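Local coordinates for protein B-agarase (Agarivorans gilvus, PDB 5Z6P) that probably hydrolyses the beta-galactosidic linkages of agarose as an agarase of glycoside hydrolase family 50, at residues Q482-T487 with K603-K608; I504-E509 with S596-V601; K510-M515 with L616-A621; V640-Y645 with S655-I660. All coordinates share one frame; numbering follows the deposited sequence.

Interaction 1: residues Q482-T487 with K603-K608; sequences QRAAAT and KQELKK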
loop_
_atom_site.group_PDB
_atom_site.type_symbol
_atom_site.label_atom_id
_atom_site.label_comp_id
_atom_site.label_asym_id
_atom_site.label_seq_id
_atom_site.Cartn_x
_atom_site.Cartn_y
_atom_site.Cartn_z
ATOM N N GLN A 482 16.996 16.364 -17.671
ATOM C CA GLN A 482 16.030 17.178 -18.399
ATOM C C GLN A 482 14.587 16.815 -18.042
ATOM O O GLN A 482 13.743 17.691 -17.963
ATOM C CB GLN A 482 16.223 17.053 -19.914
ATOM C CG GLN A 482 17.527 17.607 -20.398
ATOM C CD GLN A 482 17.752 19.000 -19.884
ATOM O OE1 GLN A 482 17.001 19.905 -20.200
ATOM N NE2 GLN A 482 18.766 19.171 -19.047
ATOM N N ARG A 483 14.307 15.533 -17.850
ATOM C CA ARG A 483 12.953 15.117 -17.494
ATOM C C ARG A 483 12.644 15.521 -16.042
ATOM O O ARG A 483 11.519 15.906 -15.731
ATOM C CB ARG A 483 12.759 13.610 -17.702
ATOM C CG ARG A 483 12.865 13.136 -19.168
ATOM C CD ARG A 483 11.977 13.938 -20.100
ATOM N NE ARG A 483 10.618 14.016 -19.582
ATOM C CZ ARG A 483 9.781 15.009 -19.841
ATOM N NH1 ARG A 483 10.159 16.009 -20.621
ATOM N NH2 ARG A 483 8.568 15.005 -19.311
ATOM N N ALA A 484 13.644 15.446 -15.169
ATOM C CA ALA A 484 13.466 15.895 -13.785
ATOM C C ALA A 484 13.124 17.379 -13.773
ATOM O O ALA A 484 12.240 17.793 -13.043
ATOM C CB ALA A 484 14.711 15.622 -12.937
ATOM N N ALA A 485 13.810 18.166 -14.606
ATOM C CA ALA A 485 13.528 19.591 -14.726
ATOM C C ALA A 485 12.092 19.869 -15.155
ATOM O O ALA A 485 11.451 20.756 -14.614
ATOM C CB ALA A 485 14.486 20.246 -15.711
ATOM N N ALA A 486 11.625 19.119 -16.157
ATOM C CA ALA A 486 10.260 19.216 -16.658
ATOM C C ALA A 486 9.246 18.945 -15.550
ATOM O O ALA A 486 8.251 19.635 -15.420
ATOM C CB ALA A 486 10.052 18.245 -17.801
ATOM N N THR A 487 9.513 17.920 -14.769
ATOM C CA THR A 487 8.661 17.566 -13.637
ATOM C C THR A 487 8.608 18.729 -12.655
ATOM O O THR A 487 7.534 19.142 -12.223
ATOM C CB THR A 487 9.172 16.304 -12.929
ATOM O OG1 THR A 487 9.176 15.218 -13.854
ATOM C CG2 THR A 487 8.292 15.946 -11.701
ATOM N N LYS A 603 17.260 16.318 -6.334
ATOM C CA LYS A 603 17.454 17.425 -5.385
ATOM C C LYS A 603 17.870 18.703 -6.124
ATOM O O LYS A 603 17.300 19.777 -5.919
ATOM C CB LYS A 603 18.504 17.057 -4.323
ATOM C CG LYS A 603 18.720 18.105 -3.250
ATOM C CD LYS A 603 20.052 17.910 -2.548
ATOM C CE LYS A 603 20.299 18.966 -1.464
ATOM N NZ LYS A 603 20.117 18.437 -0.073
ATOM N N GLN A 604 18.857 18.574 -7.005
ATOM C CA GLN A 604 19.414 19.745 -7.685
ATOM C C GLN A 604 18.378 20.457 -8.541
ATOM O O GLN A 604 18.266 21.673 -8.492
ATOM C CB GLN A 604 20.624 19.356 -8.538
ATOM C CG GLN A 604 21.869 19.154 -7.704
ATOM C CD GLN A 604 23.068 18.781 -8.521
ATOM O OE1 GLN A 604 22.939 18.318 -9.645
ATOM N NE2 GLN A 604 24.256 18.964 -7.947
ATOM N N GLU A 605 17.634 19.693 -9.326
ATOM C CA GLU A 605 16.638 20.278 -10.204
ATOM C C GLU A 605 15.515 20.901 -9.377
ATOM O O GLU A 605 15.009 21.957 -9.734
ATOM C CB GLU A 605 16.088 19.235 -11.183
ATOM C CG GLU A 605 17.138 18.735 -12.159
ATOM C CD GLU A 605 17.789 19.862 -12.930
ATOM O OE1 GLU A 605 17.065 20.711 -13.467
ATOM O OE2 GLU A 605 19.020 19.911 -12.989
ATOM N N LEU A 606 15.137 20.264 -8.270
ATOM C CA LEU A 606 14.130 20.863 -7.391
ATOM C C LEU A 606 14.621 22.210 -6.850
ATOM O O LEU A 606 13.907 23.187 -6.894
ATOM C CB LEU A 606 13.768 19.929 -6.228
ATOM C CG LEU A 606 12.617 18.982 -6.570
ATOM C CD1 LEU A 606 12.418 17.950 -5.494
ATOM C CD2 LEU A 606 11.343 19.759 -6.787
ATOM N N LYS A 607 15.852 22.250 -6.367
ATOM C CA LYS A 607 16.346 23.457 -5.703
ATOM C C LYS A 607 16.605 24.595 -6.684
ATOM O O LYS A 607 16.566 25.746 -6.276
ATOM C CB LYS A 607 17.615 23.168 -4.888
ATOM C CG LYS A 607 17.434 22.180 -3.719
ATOM C CD LYS A 607 16.341 22.604 -2.723
ATOM C CE LYS A 607 16.185 21.599 -1.572
ATOM N NZ LYS A 607 15.188 22.036 -0.534
ATOM N N LYS A 608 16.824 24.295 -7.969
ATOM C CA LYS A 608 17.058 25.359 -8.956
ATOM C C LYS A 608 15.816 26.206 -9.143
ATOM O O LYS A 608 15.909 27.395 -9.420
ATOM C CB LYS A 608 17.473 24.803 -10.332
ATOM C CG LYS A 608 18.912 24.241 -10.449
ATOM C CD LYS A 608 19.133 23.627 -11.841
ATOM C CE LYS A 608 20.360 22.734 -11.894
ATOM N NZ LYS A 608 20.679 22.314 -13.285
#
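Two helices, 478-495 and 581-609, meet here where Glu605 lies against Ala484 and Ala485, and the small methyl side chains let the backbones come close: the CA atoms of Ala485 and Glu605 are 5.5 Å apart. Along 603-608, Lys603 comes first, its NZ bonded to His636 O on the side turned from the alanines. Gln604 OE1 accepts a hydrogen bond from Arg481 NH2. Glu605 then carries the contact. Its CG stands anti to the carbonyl carbon (chi1 -65°), and a bend at chi2 (-56°) lays CG and the carboxylate along the neighbouring helix. CG packs on Ala484 CB at 4.0 Å, while OE1 rests 3.5 Å from Ala485 CB. Leu606 turns instead to Val488 and to strand 501-506, into the barrel layer beneath the helices. One turn on from Gln604, Lys608 NZ reaches back to Glu605 OE2 at 2.9 Å, on the syn side and 22° out of the carboxylate plane. Arg481 forms a second salt bridge to the same oxygen. An apolar methyl surface thus borders one carboxylate oxygen and two cations grip the other, which probably keeps this buried glutamate ionised.

Interaction 2: residues I504-E509 with S596-V601; sequences IFIDNE and SEYFRV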
loop_
_atom_site.group_PDB
_atom_site.type_symbol
_atom_site.label_atom_id
_atom_site.label_comp_id
_atom_site.label_asym_id
_atom_site.label_seq_id
_atom_site.Cartn_x
_atom_site.Cartn_y
_atom_site.Cartn_z
ATOM N N ILE A 504 7.511 18.438 -1.349
ATOM C CA ILE A 504 7.286 17.814 -2.640
ATOM C C ILE A 504 7.803 16.384 -2.670
ATOM O O ILE A 504 8.984 16.149 -2.436
ATOM C CB ILE A 504 7.979 18.610 -3.758
ATOM C CG1 ILE A 504 7.580 20.093 -3.674
ATOM C CG2 ILE A 504 7.664 17.987 -5.128
ATOM C CD1 ILE A 504 8.606 21.024 -4.243
ATOM N N PHE A 505 6.912 15.432 -2.922
ATOM C CA PHE A 505 7.325 14.056 -3.161
ATOM C C PHE A 505 7.656 13.930 -4.636
ATOM O O PHE A 505 6.928 14.447 -5.471
ATOM C CB PHE A 505 6.227 13.027 -2.826
ATOM C CG PHE A 505 5.807 12.993 -1.391
ATOM C CD1 PHE A 505 6.572 12.339 -0.446
ATOM C CD2 PHE A 505 4.609 13.554 -1.000
ATOM C CE1 PHE A 505 6.165 12.284 0.879
ATOM C CE2 PHE A 505 4.206 13.502 0.329
ATOM C CZ PHE A 505 4.994 12.876 1.259
ATOM N N ILE A 506 8.734 13.235 -4.956
ATOM C CA ILE A 506 9.017 12.908 -6.346
ATOM C C ILE A 506 9.060 11.408 -6.517
ATOM O O ILE A 506 9.778 10.725 -5.812
ATOM C CB ILE A 506 10.348 13.513 -6.852
ATOM C CG1 ILE A 506 10.299 15.036 -6.830
ATOM C CG2 ILE A 506 10.638 13.018 -8.271
ATOM C CD1 ILE A 506 9.289 15.639 -7.786
ATOM N N ASP A 507 8.253 10.909 -7.455
ATOM C CA ASP A 507 8.156 9.488 -7.741
ATOM C C ASP A 507 7.579 8.740 -6.545
ATOM O O ASP A 507 7.226 9.353 -5.548
ATOM C CB ASP A 507 9.530 8.924 -8.148
ATOM C CG ASP A 507 9.988 9.441 -9.513
ATOM O OD1 ASP A 507 9.135 9.606 -10.391
ATOM O OD2 ASP A 507 11.189 9.696 -9.693
ATOM N N ASN A 508 7.506 7.420 -6.649
ATOM C CA ASN A 508 6.781 6.611 -5.678
ATOM C C ASN A 508 7.090 5.128 -5.849
ATOM O O ASN A 508 7.012 4.600 -6.954
ATOM C CB ASN A 508 5.266 6.861 -5.813
ATOM C CG ASN A 508 4.431 6.055 -4.824
ATOM O OD1 ASN A 508 4.428 6.321 -3.628
ATOM N ND2 ASN A 508 3.681 5.093 -5.335
ATOM N N GLU A 509 7.454 4.487 -4.738
ATOM C CA GLU A 509 7.672 3.055 -4.638
ATOM C C GLU A 509 8.434 2.425 -5.815
ATOM O O GLU A 509 7.920 1.525 -6.495
ATOM C CB GLU A 509 6.306 2.348 -4.451
ATOM C CG GLU A 509 5.584 2.699 -3.131
ATOM C CD GLU A 509 4.376 1.796 -2.822
ATOM O OE1 GLU A 509 3.923 1.072 -3.725
ATOM O OE2 GLU A 509 3.902 1.803 -1.669
ATOM N N SER A 596 22.462 7.209 -5.123
ATOM C CA SER A 596 22.901 8.548 -4.693
ATOM C C SER A 596 22.787 9.573 -5.821
ATOM O O SER A 596 22.402 10.720 -5.589
ATOM C CB SER A 596 24.340 8.518 -4.162
ATOM O OG SER A 596 24.436 7.730 -2.995
ATOM N N GLU A 597 23.111 9.156 -7.046
ATOM C CA GLU A 597 22.995 10.051 -8.187
ATOM C C GLU A 597 21.538 10.341 -8.557
ATOM O O GLU A 597 21.238 11.438 -8.964
ATOM C CB GLU A 597 23.723 9.483 -9.411
ATOM C CG GLU A 597 23.811 10.454 -10.593
ATOM C CD GLU A 597 24.777 11.635 -10.364
ATOM O OE1 GLU A 597 25.397 11.740 -9.289
ATOM O OE2 GLU A 597 24.917 12.469 -11.274
ATOM N N TYR A 598 20.640 9.363 -8.440
ATOM C CA TYR A 598 19.223 9.668 -8.637
ATOM C C TYR A 598 18.805 10.795 -7.667
ATOM O O TYR A 598 18.241 11.803 -8.066
ATOM C CB TYR A 598 18.338 8.429 -8.429
ATOM C CG TYR A 598 16.845 8.747 -8.279
ATOM C CD1 TYR A 598 16.015 8.853 -9.388
ATOM C CD2 TYR A 598 16.279 8.936 -7.020
ATOM C CE1 TYR A 598 14.638 9.154 -9.242
ATOM C CE2 TYR A 598 14.938 9.228 -6.859
ATOM C CZ TYR A 598 14.112 9.337 -7.965
ATOM O OH TYR A 598 12.786 9.640 -7.768
ATOM N N PHE A 599 19.106 10.619 -6.386
ATOM C CA PHE A 599 18.652 11.583 -5.400
ATOM C C PHE A 599 19.357 12.926 -5.567
ATOM O O PHE A 599 18.744 13.963 -5.326
ATOM C CB PHE A 599 18.829 11.026 -3.985
ATOM C CG PHE A 599 17.880 9.893 -3.659
ATOM C CD1 PHE A 599 16.515 10.123 -3.547
ATOM C CD2 PHE A 599 18.352 8.608 -3.457
ATOM C CE1 PHE A 599 15.631 9.088 -3.246
ATOM C CE2 PHE A 599 17.473 7.561 -3.174
ATOM C CZ PHE A 599 16.101 7.814 -3.065
ATOM N N ARG A 600 20.616 12.906 -6.015
ATOM C CA ARG A 600 21.381 14.140 -6.235
ATOM C C ARG A 600 20.773 14.957 -7.364
ATOM O O ARG A 600 20.590 16.173 -7.234
ATOM C CB ARG A 600 22.873 13.842 -6.544
ATOM C CG ARG A 600 23.784 15.091 -6.625
ATOM C CD ARG A 600 25.287 14.772 -6.973
ATOM N NE ARG A 600 25.436 14.593 -8.414
ATOM C CZ ARG A 600 25.724 15.565 -9.274
ATOM N NH1 ARG A 600 25.952 16.800 -8.852
ATOM N NH2 ARG A 600 25.795 15.295 -10.565
ATOM N N VAL A 601 20.453 14.291 -8.473
ATOM C CA VAL A 601 19.941 15.005 -9.641
ATOM C C VAL A 601 18.561 15.601 -9.336
ATOM O O VAL A 601 18.320 16.777 -9.604
ATOM C CB VAL A 601 19.866 14.102 -10.895
ATOM C CG1 VAL A 601 19.137 14.804 -11.999
ATOM C CG2 VAL A 601 21.283 13.696 -11.362
HETATM O O HOH W 1 12.388 11.011 -5.436
#
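The ring of Tyr598 and the carboxylate of Asp507 are nearly coplanar, their planes 30° apart, and OD2 of Asp507 comes to the edge of the ring close to its plane. Another part of that edge is met in plane by Phe599 CE1, while Tyr598 CD2 sits 3.6 Å above the Phe599 ring, over its centre. Trp512 adds an edge-to-face neighbour to Tyr598. The setting is a beta/alpha barrel of the kind expected for this family: strand 501-506 belongs to the inner parallel sheet and helix 581-609 to the layer packed outside it. CG of Tyr598 is anti to the backbone N (chi1 166°), which carries the ring away from the helix and brings the phenol to the point where the strand ends.

There the hydroxyl donates a short hydrogen bond, Tyr598 OH to Asp507 OD2 at 2.5 Å, received on the anti lone pair, away from OD1. OD1 in turn accepts from the backbone N of Ile455, so both carboxylate oxygens have partners and the group is held against rotation. Asp507 itself has a positive phi (65°), a break in the extended backbone just beyond Ile506. The aliphatic neighbour is Ile506, whose CG2 lies 4.0 Å from Tyr598 OH. On the helix, Arg600 grips Glu597 side-on, using NE and NH2 for one oxygen each. A water completes the link, donating to Tyr598 OH at 2.7 Å and to Ile506 O at 2.7 Å.

Interaction 3: residues K510-M515 with L616-A621; sequences KSWGRM and LGCRFA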
loop_
_atom_site.group_PDB
_atom_site.type_symbol
_atom_site.label_atom_id
_atom_site.label_comp_id
_atom_site.label_asym_id
_atom_site.label_seq_id
_atom_site.Cartn_x
_atom_site.Cartn_y
_atom_site.Cartn_z
ATOM N N LYS A 510 9.653 2.892 -6.066
ATOM C CA LYS A 510 10.476 2.247 -7.088
ATOM C C LYS A 510 11.003 0.892 -6.573
ATOM O O LYS A 510 11.098 0.673 -5.365
ATOM C CB LYS A 510 11.637 3.161 -7.515
ATOM C CG LYS A 510 11.200 4.428 -8.211
ATOM C CD LYS A 510 12.390 5.203 -8.791
ATOM C CE LYS A 510 11.942 6.510 -9.455
ATOM N NZ LYS A 510 10.951 6.290 -10.563
ATOM N N SER A 511 11.344 -0.009 -7.493
ATOM C CA SER A 511 11.890 -1.316 -7.123
ATOM C C SER A 511 13.400 -1.268 -6.829
ATOM O O SER A 511 14.200 -1.780 -7.608
ATOM C CB SER A 511 11.604 -2.335 -8.232
ATOM O OG SER A 511 10.214 -2.572 -8.364
ATOM N N TRP A 512 13.786 -0.666 -5.704
ATOM C CA TRP A 512 15.213 -0.399 -5.425
ATOM C C TRP A 512 15.981 -1.664 -5.065
ATOM O O TRP A 512 17.215 -1.669 -5.039
ATOM C CB TRP A 512 15.380 0.606 -4.283
ATOM C CG TRP A 512 14.919 1.990 -4.552
ATOM C CD1 TRP A 512 13.763 2.586 -4.101
ATOM C CD2 TRP A 512 15.601 2.976 -5.335
ATOM N NE1 TRP A 512 13.709 3.890 -4.532
ATOM C CE2 TRP A 512 14.810 4.148 -5.301
ATOM C CE3 TRP A 512 16.798 2.974 -6.068
ATOM C CZ2 TRP A 512 15.195 5.316 -5.962
ATOM C CZ3 TRP A 512 17.175 4.135 -6.717
ATOM C CH2 TRP A 512 16.381 5.288 -6.658
ATOM N N GLY A 513 15.243 -2.725 -4.758
ATOM C CA GLY A 513 15.830 -3.958 -4.288
ATOM C C GLY A 513 15.126 -4.460 -3.031
ATOM O O GLY A 513 14.993 -3.738 -2.048
ATOM N N ARG A 514 14.664 -5.701 -3.072
ATOM C CA ARG A 514 13.942 -6.283 -1.951
ATOM C C ARG A 514 14.866 -7.086 -1.049
ATOM O O ARG A 514 15.490 -8.060 -1.483
ATOM C CB ARG A 514 12.802 -7.170 -2.458
ATOM C CG ARG A 514 11.977 -7.825 -1.360
ATOM C CD ARG A 514 10.968 -8.787 -1.968
ATOM N NE ARG A 514 10.049 -9.302 -0.959
ATOM C CZ ARG A 514 8.728 -9.203 -1.043
ATOM N NH1 ARG A 514 8.173 -8.624 -2.103
ATOM N NH2 ARG A 514 7.964 -9.688 -0.077
ATOM N N MET A 515 14.959 -6.671 0.209
ATOM C CA MET A 515 15.826 -7.356 1.162
ATOM C C MET A 515 15.355 -8.793 1.385
ATOM O O MET A 515 14.167 -9.079 1.210
ATOM C CB MET A 515 15.859 -6.612 2.488
ATOM C CG MET A 515 16.472 -5.236 2.408
ATOM S SD MET A 515 16.743 -4.542 4.028
ATOM C CE MET A 515 15.078 -4.091 4.481
ATOM N N LEU A 616 10.963 15.663 -0.260
ATOM C CA LEU A 616 10.538 14.627 0.670
ATOM C C LEU A 616 10.829 13.215 0.202
ATOM O O LEU A 616 10.359 12.268 0.800
ATOM C CB LEU A 616 9.041 14.768 0.955
ATOM C CG LEU A 616 8.600 16.156 1.421
ATOM C CD1 LEU A 616 7.097 16.213 1.444
ATOM C CD2 LEU A 616 9.163 16.547 2.781
ATOM N N GLY A 617 11.600 13.065 -0.869
ATOM C CA GLY A 617 12.026 11.735 -1.264
ATOM C C GLY A 617 11.104 10.983 -2.208
ATOM O O GLY A 617 10.327 11.589 -2.942
ATOM N N CYS A 618 11.202 9.657 -2.196
ATOM C CA CYS A 618 10.568 8.829 -3.217
ATOM C C CYS A 618 9.638 7.752 -2.684
ATOM O O CYS A 618 9.259 6.839 -3.423
ATOM C CB CYS A 618 11.634 8.155 -4.076
ATOM S SG CYS A 618 12.706 7.062 -3.152
ATOM N N ARG A 619 9.307 7.838 -1.402
ATOM C CA ARG A 619 8.299 6.988 -0.801
ATOM C C ARG A 619 8.654 5.513 -0.955
ATOM O O ARG A 619 8.094 4.815 -1.814
ATOM C CB ARG A 619 6.918 7.282 -1.427
ATOM C CG ARG A 619 6.563 8.778 -1.399
ATOM C CD ARG A 619 5.421 9.142 -2.351
ATOM N NE ARG A 619 4.171 8.517 -1.950
ATOM C CZ ARG A 619 3.406 8.977 -0.968
ATOM N NH1 ARG A 619 3.782 10.070 -0.306
ATOM N NH2 ARG A 619 2.270 8.356 -0.655
ATOM N N PHE A 620 9.599 5.056 -0.130
ATOM C CA PHE A 620 10.069 3.671 -0.148
ATOM C C PHE A 620 8.975 2.662 0.239
ATOM O O PHE A 620 8.460 2.714 1.355
ATOM C CB PHE A 620 11.248 3.484 0.826
ATOM C CG PHE A 620 12.506 4.225 0.446
ATOM C CD1 PHE A 620 13.164 3.943 -0.748
ATOM C CD2 PHE A 620 13.061 5.160 1.304
ATOM C CE1 PHE A 620 14.352 4.611 -1.087
ATOM C CE2 PHE A 620 14.249 5.829 0.973
ATOM C CZ PHE A 620 14.877 5.550 -0.224
ATOM N N ALA A 621 8.647 1.724 -0.647
ATOM C CA ALA A 621 7.834 0.581 -0.215
ATOM C C ALA A 621 8.725 -0.359 0.580
ATOM O O ALA A 621 9.946 -0.335 0.408
ATOM C CB ALA A 621 7.224 -0.138 -1.396
HETATM O O HOH W 2 10.668 4.582 -3.975
HETATM O O HOH W 3 10.500 1.804 -2.955
#
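Trp512 meets Cys618 and Phe620 at its indole nitrogen, NE1, which is 3.6 Å from Cys618 SG and also 3.6 Å from Phe620 CE1. The rings form an offset edge-to-face pair: the edge of Phe620 is directed to the face of the five-membered ring, the planes stand at 66°, and the centroids of the two rings are 5.3 Å apart. Cys618 SG approaches the indole obliquely, 70° off the ring normal, in a sulfur-aromatic contact. Its chi1 of 62° places the sulfur between the backbone N and the carbonyl carbon, turned to the indole.

Two waters bridge the segments. One molecule accepts from Trp512 NE1 at 3.2 Å and from Lys510 N at 2.9 Å, and is hydrogen-bonded to Cys618 O, giving the indole N-H a polar partner within a buried surround. A second water joins Lys510 O to Ala621 N. Within its own segment, Lys510 CB lies 3.7 Å above the Trp512 plane, toward the rim of one face.

Farther out, Phe599 and Val629 pack against both Trp512 and Phe620, and Arg619 points elsewhere, pairing with Glu668 and with the ring of Phe505. The two segments follow strands 501-506 and 614-615, and are thus neighbouring loops beyond the C-terminal ends of parallel strands, the end of a beta/alpha barrel that carries the active site in glycoside hydrolases of this fold.

Interaction 4: residues V640-Y645 with S655-I660; sequences VSYNYY and SFLADI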
loop_
_atom_site.group_PDB
_atom_site.type_symbol
_atom_site.label_atom_id
_atom_site.label_comp_id
_atom_site.label_asym_id
_atom_site.label_seq_id
_atom_site.Cartn_x
_atom_site.Cartn_y
_atom_site.Cartn_z
ATOM N N VAL A 640 13.066 11.867 4.679
ATOM C CA VAL A 640 12.975 10.555 4.059
ATOM C C VAL A 640 11.537 10.039 4.198
ATOM O O VAL A 640 10.957 10.084 5.294
ATOM C CB VAL A 640 13.972 9.542 4.665
ATOM C CG1 VAL A 640 13.942 8.248 3.887
ATOM C CG2 VAL A 640 15.398 10.107 4.669
ATOM N N SER A 641 10.956 9.592 3.081
ATOM C CA SER A 641 9.568 9.143 3.076
ATOM C C SER A 641 9.490 7.630 2.910
ATOM O O SER A 641 10.211 7.044 2.090
ATOM C CB SER A 641 8.758 9.848 1.979
ATOM O OG SER A 641 9.335 9.746 0.689
ATOM N N TYR A 642 8.643 7.010 3.726
ATOM C CA TYR A 642 8.367 5.577 3.672
ATOM C C TYR A 642 6.855 5.319 3.572
ATOM O O TYR A 642 6.075 6.059 4.161
ATOM C CB TYR A 642 8.899 4.856 4.922
ATOM C CG TYR A 642 10.334 5.166 5.301
ATOM C CD1 TYR A 642 10.644 6.262 6.097
ATOM C CD2 TYR A 642 11.374 4.337 4.881
ATOM C CE1 TYR A 642 11.974 6.532 6.462
ATOM C CE2 TYR A 642 12.685 4.591 5.229
ATOM C CZ TYR A 642 12.982 5.698 6.015
ATOM O OH TYR A 642 14.292 5.948 6.355
ATOM N N ASN A 643 6.455 4.277 2.846
ATOM C CA ASN A 643 5.067 3.793 2.926
ATOM C C ASN A 643 5.068 2.532 3.779
ATOM O O ASN A 643 5.943 1.703 3.626
ATOM C CB ASN A 643 4.470 3.510 1.539
ATOM C CG ASN A 643 4.332 4.760 0.682
ATOM O OD1 ASN A 643 4.362 5.892 1.179
ATOM N ND2 ASN A 643 4.162 4.555 -0.610
ATOM N N TYR A 644 4.112 2.385 4.691
ATOM C CA TYR A 644 4.210 1.274 5.622
ATOM C C TYR A 644 2.865 0.757 6.079
ATOM O O TYR A 644 2.241 1.298 6.984
ATOM C CB TYR A 644 5.061 1.660 6.831
ATOM C CG TYR A 644 5.669 0.480 7.531
ATOM C CD1 TYR A 644 6.622 -0.303 6.900
ATOM C CD2 TYR A 644 5.296 0.139 8.834
ATOM C CE1 TYR A 644 7.171 -1.388 7.520
ATOM C CE2 TYR A 644 5.851 -0.952 9.473
ATOM C CZ TYR A 644 6.795 -1.706 8.810
ATOM O OH TYR A 644 7.364 -2.795 9.407
ATOM N N TYR A 645 2.462 -0.326 5.427
ATOM C CA TYR A 645 1.177 -0.967 5.634
ATOM C C TYR A 645 1.325 -2.091 6.645
ATOM O O TYR A 645 1.377 -3.258 6.284
ATOM C CB TYR A 645 0.637 -1.485 4.309
ATOM C CG TYR A 645 0.188 -0.384 3.364
ATOM C CD1 TYR A 645 -1.049 0.231 3.531
ATOM C CD2 TYR A 645 0.995 0.046 2.318
ATOM C CE1 TYR A 645 -1.483 1.228 2.671
ATOM C CE2 TYR A 645 0.579 1.043 1.468
ATOM C CZ TYR A 645 -0.672 1.629 1.640
ATOM O OH TYR A 645 -1.105 2.617 0.791
ATOM N N SER A 655 14.638 -0.186 13.686
ATOM C CA SER A 655 15.938 -0.050 14.394
ATOM C C SER A 655 16.951 0.901 13.765
ATOM O O SER A 655 17.655 1.617 14.462
ATOM C CB SER A 655 16.620 -1.414 14.505
ATOM O OG SER A 655 16.337 -1.999 15.741
ATOM N N PHE A 656 17.007 0.880 12.439
ATOM C CA PHE A 656 17.992 1.606 11.659
ATOM C C PHE A 656 17.855 3.118 11.728
ATOM O O PHE A 656 18.778 3.836 11.352
ATOM C CB PHE A 656 17.897 1.169 10.192
ATOM C CG PHE A 656 16.693 1.723 9.471
ATOM C CD1 PHE A 656 15.490 1.027 9.466
ATOM C CD2 PHE A 656 16.764 2.941 8.804
ATOM C CE1 PHE A 656 14.382 1.534 8.809
ATOM C CE2 PHE A 656 15.666 3.453 8.144
ATOM C CZ PHE A 656 14.467 2.740 8.143
ATOM N N LEU A 657 16.696 3.602 12.169
ATOM C CA LEU A 657 16.378 5.028 12.133
ATOM C C LEU A 657 17.427 5.895 12.825
ATOM O O LEU A 657 17.772 6.969 12.330
ATOM C CB LEU A 657 15.003 5.286 12.764
ATOM C CG LEU A 657 13.778 4.910 11.906
ATOM C CD1 LEU A 657 12.501 5.062 12.716
ATOM C CD2 LEU A 657 13.698 5.722 10.599
ATOM N N ALA A 658 17.935 5.417 13.959
ATOM C CA ALA A 658 18.917 6.173 14.736
ATOM C C ALA A 658 20.211 6.453 13.966
ATOM O O ALA A 658 20.696 7.574 13.958
ATOM C CB ALA A 658 19.229 5.440 16.028
ATOM N N ASP A 659 20.749 5.426 13.319
ATOM C CA ASP A 659 21.960 5.546 12.527
ATOM C C ASP A 659 21.829 6.528 11.380
ATOM O O ASP A 659 22.788 7.192 11.032
ATOM C CB ASP A 659 22.357 4.190 11.963
ATOM C CG ASP A 659 22.634 3.182 13.031
ATOM O OD1 ASP A 659 23.250 3.566 14.036
ATOM O OD2 ASP A 659 22.239 2.010 12.866
ATOM N N ILE A 660 20.641 6.598 10.783
ATOM C CA ILE A 660 20.387 7.500 9.665
ATOM C C ILE A 660 20.179 8.913 10.191
ATOM O O ILE A 660 20.689 9.875 9.628
ATOM C CB ILE A 660 19.140 7.052 8.850
ATOM C CG1 ILE A 660 19.326 5.635 8.298
ATOM C CG2 ILE A 660 18.806 8.044 7.768
ATOM C CD1 ILE A 660 20.517 5.469 7.379
#
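Tyr642 and Phe656 share most of this interface, which joins strand 640-643 to the short helix 657-660 in a beta-alpha-beta unit that continues into strand 664-668. The two side chains come from opposite directions. Tyr642 OH reaches the edge of the Phe656 ring near its plane, 3.4 Å from Phe656 CE2, and Tyr642 CE2 lies 3.9 Å from Phe656 CZ. With ring centroids 6.0 Å apart and planes at 63°, the pair is oblique, neither a stack nor an edge-to-face contact. The rotamer of Phe656 explains the approach: a chi1 of 74° puts CG between the backbone N and the carbonyl carbon, and the ring is thereby swung over to the strand. Ile660, one helical turn later, lies at the edge of the same ring, its CG1 in plane.

Other residues hem in the tyrosine. Trp654 meets its ring edge-to-face, and Phe709 of strand 709-714 packs on both Tyr642 and Leu657. With no hydrogen bond between the two segments, the contact across them is one of van der Waals packing. Leu657 comes up to the hydroxyl as well, its CD2 4.3 Å from Tyr642 OH.

All four contacts are buried, yet they lie at different distances from the centre of the chain: interaction 1 is centred about 27 Å from it and interaction 3 about 12 Å. Interactions 1 and 2 share helix 581-609, which lies against a strand end at 596-601 and against helix 478-495 at 603-608. Chemistry follows place. Farthest from the centre, interaction 1 is methyl packing against a glutamate whose salt bridges lie beside the contact; interaction 2 turns to a short phenol-carboxylate bond, interaction 3 to aromatic, sulfur and water-mediated contacts, and interaction 4 to ring packing. Polar bonds tie them together: Asn508 OD1 with Arg619 NE joins interactions 2 and 3, and Ser641 OG bonds to Leu616 O and Arg619 N between 3 and 4.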